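Local coordinates for protein CSE1 (Thermus thermophilus, PDB 4AN8) that serves as a subunit of the Cascade ribonucleoprotein complex, which probably recognises invading DNA in CRISPR-based adaptive immunity, at residues L392-V403 and A485-L496. Numbering follows the deposited sequence.
Sequences LKHLAQEVAKAV and ALAQGEQEFGRL
Leu-395 of helix 372-403 enters helix 483-499 as a knob into a hole made by Gly-489, Glu-492, Phe-493 and Leu-496, a worked example of how antiparallel helices pack in the C-terminal helical bundle of Cse1. The two helix segments run at 161° to each other, their axes approaching to 8.8 Å. CG of Leu-395 lies anti to the backbone N (chi1 -155°), beside the carbonyl carbon, and from there the two methyls part. CD1 meets Phe-493 CB at 3.5 Å and lies at the edge of the phenyl ring, in its plane, whereas CD2 settles against the bare backbone of Gly-489, 3.9 Å from its CA. Further along, Leu-392 crosses Leu-496, CD2 to CD1 at 3.9 Å, and also reaches the edge of the Phe-493 ring. Trp-469 of helix 453-476 stacks on that ring and touches Leu-395 too, tying the pair to the rest of the bundle.

Packing is tightest where the N-terminal part of helix 483-499 meets the end of helix 372-403. Small residues permit this: Ala-485 CB fits between Val-399, Ala-402 and Val-403, with Val-403 CG2 at 3.6 Å.

The polar margin is looser. The amide NE2 of Gln-488 comes near the Ala-402 methyl without close contact, and exposed His-394 meets Glu-492, whose extended chain carries its carboxylate across the interface. The imidazole and carboxylate planes are 68° apart, with ND1 of His-394 3.0 Å from OE2 of Glu-492, while Glu-398 CG lies above one face of the imidazole, displaced toward its rim. The Glu-398 chain bends at chi2, and its OE2 lies 5.0 Å from Glu-492 OE1; if both carboxylates are ionised, a protonated His-394 would probably ease their repulsion. Back at the close end, the Ala-402 and Ala-485 CB atoms touch at 3.5 Å, tighter than a usual methyl contact.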
loop_
_atom_site.group_PDB
_atom_site.type_symbol
_atom_site.label_atom_id
_atom_site.label_comp_id
_atom_site.label_asym_id
_atom_site.label_seq_id
_atom_site.Cartn_x
_atom_site.Cartn_y
_atom_site.Cartn_z
ATOM N N LEU A 392 -25.327 -7.494 -14.831
ATOM C CA LEU A 392 -24.824 -6.680 -15.942
ATOM C C LEU A 392 -23.831 -7.441 -16.808
ATOM O O LEU A 392 -23.897 -7.371 -18.038
ATOM C CB LEU A 392 -24.204 -5.370 -15.446
ATOM C CG LEU A 392 -25.224 -4.417 -14.822
ATOM C CD1 LEU A 392 -24.563 -3.182 -14.171
ATOM C CD2 LEU A 392 -26.298 -4.001 -15.845
ATOM N N LYS A 393 -22.904 -8.158 -16.181
ATOM C CA LYS A 393 -21.947 -8.957 -16.942
ATOM C C LYS A 393 -22.671 -9.992 -17.818
ATOM O O LYS A 393 -22.266 -10.272 -18.952
ATOM C CB LYS A 393 -20.956 -9.650 -16.001
ATOM C CG LYS A 393 -19.949 -10.568 -16.684
ATOM C CD LYS A 393 -19.153 -11.339 -15.638
ATOM C CE LYS A 393 -18.100 -12.250 -16.257
ATOM N NZ LYS A 393 -17.026 -11.504 -17.006
ATOM N N HIS A 394 -23.740 -10.564 -17.290
ATOM C CA HIS A 394 -24.470 -11.568 -18.039
ATOM C C HIS A 394 -25.193 -10.894 -19.203
ATOM O O HIS A 394 -25.189 -11.389 -20.334
ATOM C CB HIS A 394 -25.468 -12.300 -17.139
ATOM C CG HIS A 394 -26.274 -13.338 -17.856
ATOM N ND1 HIS A 394 -27.636 -13.229 -18.035
ATOM C CD2 HIS A 394 -25.906 -14.494 -18.458
ATOM C CE1 HIS A 394 -28.076 -14.283 -18.704
ATOM N NE2 HIS A 394 -27.046 -15.064 -18.974
ATOM N N LEU A 395 -25.799 -9.752 -18.915
ATOM C CA LEU A 395 -26.440 -8.958 -19.945
ATOM C C LEU A 395 -25.450 -8.692 -21.092
ATOM O O LEU A 395 -25.766 -8.937 -22.260
ATOM C CB LEU A 395 -26.948 -7.658 -19.341
ATOM C CG LEU A 395 -28.112 -6.955 -20.034
ATOM C CD1 LEU A 395 -28.494 -5.675 -19.289
ATOM C CD2 LEU A 395 -27.735 -6.637 -21.447
ATOM N N ALA A 396 -24.243 -8.227 -20.760
ATOM C CA ALA A 396 -23.230 -7.918 -21.770
ATOM C C ALA A 396 -22.865 -9.140 -22.600
ATOM O O ALA A 396 -22.662 -9.038 -23.808
ATOM C CB ALA A 396 -21.967 -7.314 -21.128
ATOM N N GLN A 397 -22.784 -10.300 -21.955
ATOM C CA GLN A 397 -22.552 -11.555 -22.674
ATOM C C GLN A 397 -23.677 -11.877 -23.670
ATOM O O GLN A 397 -23.407 -12.270 -24.809
ATOM C CB GLN A 397 -22.388 -12.713 -21.690
ATOM C CG GLN A 397 -20.988 -12.877 -21.156
ATOM C CD GLN A 397 -20.955 -13.626 -19.838
ATOM O OE1 GLN A 397 -21.984 -14.110 -19.357
ATOM N NE2 GLN A 397 -19.776 -13.716 -19.238
ATOM N N GLU A 398 -24.933 -11.719 -23.238
ATOM C CA GLU A 398 -26.076 -11.999 -24.106
ATOM C C GLU A 398 -26.164 -10.989 -25.275
ATOM O O GLU A 398 -26.542 -11.346 -26.392
ATOM C CB GLU A 398 -27.379 -12.032 -23.308
ATOM C CG GLU A 398 -27.488 -13.190 -22.333
ATOM C CD GLU A 398 -27.750 -14.532 -23.019
ATOM O OE1 GLU A 398 -26.814 -15.086 -23.635
ATOM O OE2 GLU A 398 -28.895 -15.037 -22.933
ATOM N N VAL A 399 -25.812 -9.733 -25.022
ATOM C CA VAL A 399 -25.740 -8.767 -26.107
ATOM C C VAL A 399 -24.726 -9.219 -27.142
ATOM O O VAL A 399 -25.058 -9.355 -28.321
ATOM C CB VAL A 399 -25.411 -7.344 -25.622
ATOM C CG1 VAL A 399 -24.920 -6.483 -26.791
ATOM C CG2 VAL A 399 -26.638 -6.731 -24.956
ATOM N N ALA A 400 -23.498 -9.477 -26.700
ATOM C CA ALA A 400 -22.445 -9.902 -27.615
ATOM C C ALA A 400 -22.875 -11.101 -28.457
ATOM O O ALA A 400 -22.646 -11.130 -29.660
ATOM C CB ALA A 400 -21.175 -10.217 -26.861
ATOM N N LYS A 401 -23.508 -12.085 -27.831
ATOM C CA LYS A 401 -23.938 -13.283 -28.550
ATOM C C LYS A 401 -25.043 -12.981 -29.565
ATOM O O LYS A 401 -25.047 -13.531 -30.672
ATOM C CB LYS A 401 -24.401 -14.368 -27.574
ATOM C CG LYS A 401 -23.305 -14.853 -26.641
ATOM C CD LYS A 401 -23.847 -15.793 -25.577
ATOM C CE LYS A 401 -24.360 -17.085 -26.193
ATOM N NZ LYS A 401 -24.727 -18.091 -25.153
ATOM N N ALA A 402 -25.975 -12.113 -29.187
ATOM C CA ALA A 402 -27.053 -11.724 -30.082
ATOM C C ALA A 402 -26.492 -11.063 -31.337
ATOM O O ALA A 402 -26.983 -11.282 -32.442
ATOM C CB ALA A 402 -28.020 -10.789 -29.376
ATOM N N VAL A 403 -25.453 -10.261 -31.160
ATOM C CA VAL A 403 -24.835 -9.565 -32.276
ATOM C C VAL A 403 -24.168 -10.507 -33.277
ATOM O O VAL A 403 -24.389 -10.405 -34.478
ATOM C CB VAL A 403 -23.809 -8.534 -31.774
ATOM C CG1 VAL A 403 -22.920 -8.050 -32.906
ATOM C CG2 VAL A 403 -24.526 -7.368 -31.108
ATOM N N ALA A 485 -29.848 -7.475 -30.421
ATOM C CA ALA A 485 -29.188 -7.503 -29.131
ATOM C C ALA A 485 -29.752 -6.406 -28.267
ATOM O O ALA A 485 -29.990 -6.591 -27.076
ATOM C CB ALA A 485 -27.695 -7.312 -29.318
ATOM N N LEU A 486 -29.982 -5.251 -28.878
ATOM C CA LEU A 486 -30.516 -4.131 -28.159
ATOM C C LEU A 486 -31.908 -4.332 -27.658
ATOM O O LEU A 486 -32.218 -3.962 -26.568
ATOM C CB LEU A 486 -30.458 -2.855 -28.991
ATOM C CG LEU A 486 -31.066 -1.627 -28.343
ATOM C CD1 LEU A 486 -32.475 -1.853 -28.079
ATOM C CD2 LEU A 486 -30.398 -1.203 -27.120
ATOM N N ALA A 487 -32.781 -4.899 -28.486
ATOM C CA ALA A 487 -34.157 -5.106 -28.044
ATOM C C ALA A 487 -34.166 -6.111 -26.895
ATOM O O ALA A 487 -34.828 -5.890 -25.893
ATOM C CB ALA A 487 -35.025 -5.588 -29.187
ATOM N N GLN A 488 -33.423 -7.207 -27.050
ATOM C CA GLN A 488 -33.338 -8.224 -26.001
ATOM C C GLN A 488 -32.733 -7.647 -24.727
ATOM O O GLN A 488 -33.256 -7.854 -23.630
ATOM C CB GLN A 488 -32.514 -9.425 -26.464
ATOM C CG GLN A 488 -33.152 -10.242 -27.571
ATOM C CD GLN A 488 -32.263 -11.386 -28.027
ATOM O OE1 GLN A 488 -32.318 -11.809 -29.186
ATOM N NE2 GLN A 488 -31.431 -11.892 -27.115
ATOM N N GLY A 489 -31.634 -6.911 -24.887
ATOM C CA GLY A 489 -30.916 -6.342 -23.762
ATOM C C GLY A 489 -31.733 -5.369 -22.942
ATOM O O GLY A 489 -31.702 -5.419 -21.704
ATOM N N GLU A 490 -32.462 -4.480 -23.620
ATOM C CA GLU A 490 -33.344 -3.532 -22.937
ATOM C C GLU A 490 -34.357 -4.265 -22.046
ATOM O O GLU A 490 -34.673 -3.809 -20.937
ATOM C CB GLU A 490 -34.064 -2.628 -23.948
ATOM C CG GLU A 490 -34.970 -1.554 -23.338
ATOM C CD GLU A 490 -34.197 -0.388 -22.724
ATOM O OE1 GLU A 490 -33.340 0.214 -23.400
ATOM O OE2 GLU A 490 -34.458 -0.054 -21.556
ATOM N N GLN A 491 -34.863 -5.400 -22.525
ATOM C CA GLN A 491 -35.830 -6.178 -21.747
ATOM C C GLN A 491 -35.164 -6.797 -20.519
ATOM O O GLN A 491 -35.683 -6.690 -19.409
ATOM C CB GLN A 491 -36.492 -7.254 -22.607
ATOM C CG GLN A 491 -37.475 -6.685 -23.618
ATOM C CD GLN A 491 -38.165 -7.753 -24.457
ATOM O OE1 GLN A 491 -38.030 -8.953 -24.202
ATOM N NE2 GLN A 491 -38.911 -7.314 -25.467
ATOM N N GLU A 492 -34.009 -7.429 -20.732
ATOM C CA GLU A 492 -33.228 -8.042 -19.649
ATOM C C GLU A 492 -32.801 -6.986 -18.637
ATOM O O GLU A 492 -32.911 -7.184 -17.425
ATOM C CB GLU A 492 -32.003 -8.759 -20.219
ATOM C CG GLU A 492 -31.269 -9.662 -19.241
ATOM C CD GLU A 492 -30.296 -10.607 -19.945
ATOM O OE1 GLU A 492 -30.202 -10.568 -21.196
ATOM O OE2 GLU A 492 -29.621 -11.399 -19.252
ATOM N N PHE A 493 -32.325 -5.853 -19.140
ATOM C CA PHE A 493 -31.919 -4.780 -18.256
ATOM C C PHE A 493 -33.092 -4.335 -17.409
ATOM O O PHE A 493 -32.913 -3.901 -16.275
ATOM C CB PHE A 493 -31.354 -3.594 -19.030
ATOM C CG PHE A 493 -30.992 -2.436 -18.155
ATOM C CD1 PHE A 493 -29.757 -2.397 -17.519
ATOM C CD2 PHE A 493 -31.889 -1.404 -17.943
ATOM C CE1 PHE A 493 -29.418 -1.347 -16.703
ATOM C CE2 PHE A 493 -31.562 -0.341 -17.118
ATOM C CZ PHE A 493 -30.315 -0.313 -16.496
ATOM N N GLY A 494 -34.297 -4.442 -17.963
ATOM C CA GLY A 494 -35.499 -4.098 -17.227
ATOM C C GLY A 494 -35.692 -5.056 -16.072
ATOM O O GLY A 494 -35.929 -4.641 -14.941
ATOM N N ARG A 495 -35.591 -6.348 -16.356
ATOM C CA ARG A 495 -35.604 -7.359 -15.304
ATOM C C ARG A 495 -34.649 -6.998 -14.159
ATOM O O ARG A 495 -35.067 -6.934 -13.001
ATOM C CB ARG A 495 -35.239 -8.735 -15.865
ATOM C CG ARG A 495 -36.407 -9.690 -15.963
ATOM C CD ARG A 495 -35.977 -11.070 -16.437
ATOM N NE ARG A 495 -35.339 -11.055 -17.756
ATOM C CZ ARG A 495 -35.988 -10.900 -18.909
ATOM N NH1 ARG A 495 -37.305 -10.722 -18.920
ATOM N NH2 ARG A 495 -35.314 -10.910 -20.053
ATOM N N LEU A 496 -33.373 -6.764 -14.486
ATOM C CA LEU A 496 -32.353 -6.467 -13.477
ATOM C C LEU A 496 -32.745 -5.321 -12.545
ATOM O O LEU A 496 -32.666 -5.454 -11.324
ATOM C CB LEU A 496 -30.994 -6.175 -14.122
ATOM C CG LEU A 496 -30.133 -7.379 -14.508
ATOM C CD1 LEU A 496 -28.841 -6.923 -15.156
ATOM C CD2 LEU A 496 -29.836 -8.234 -13.301
#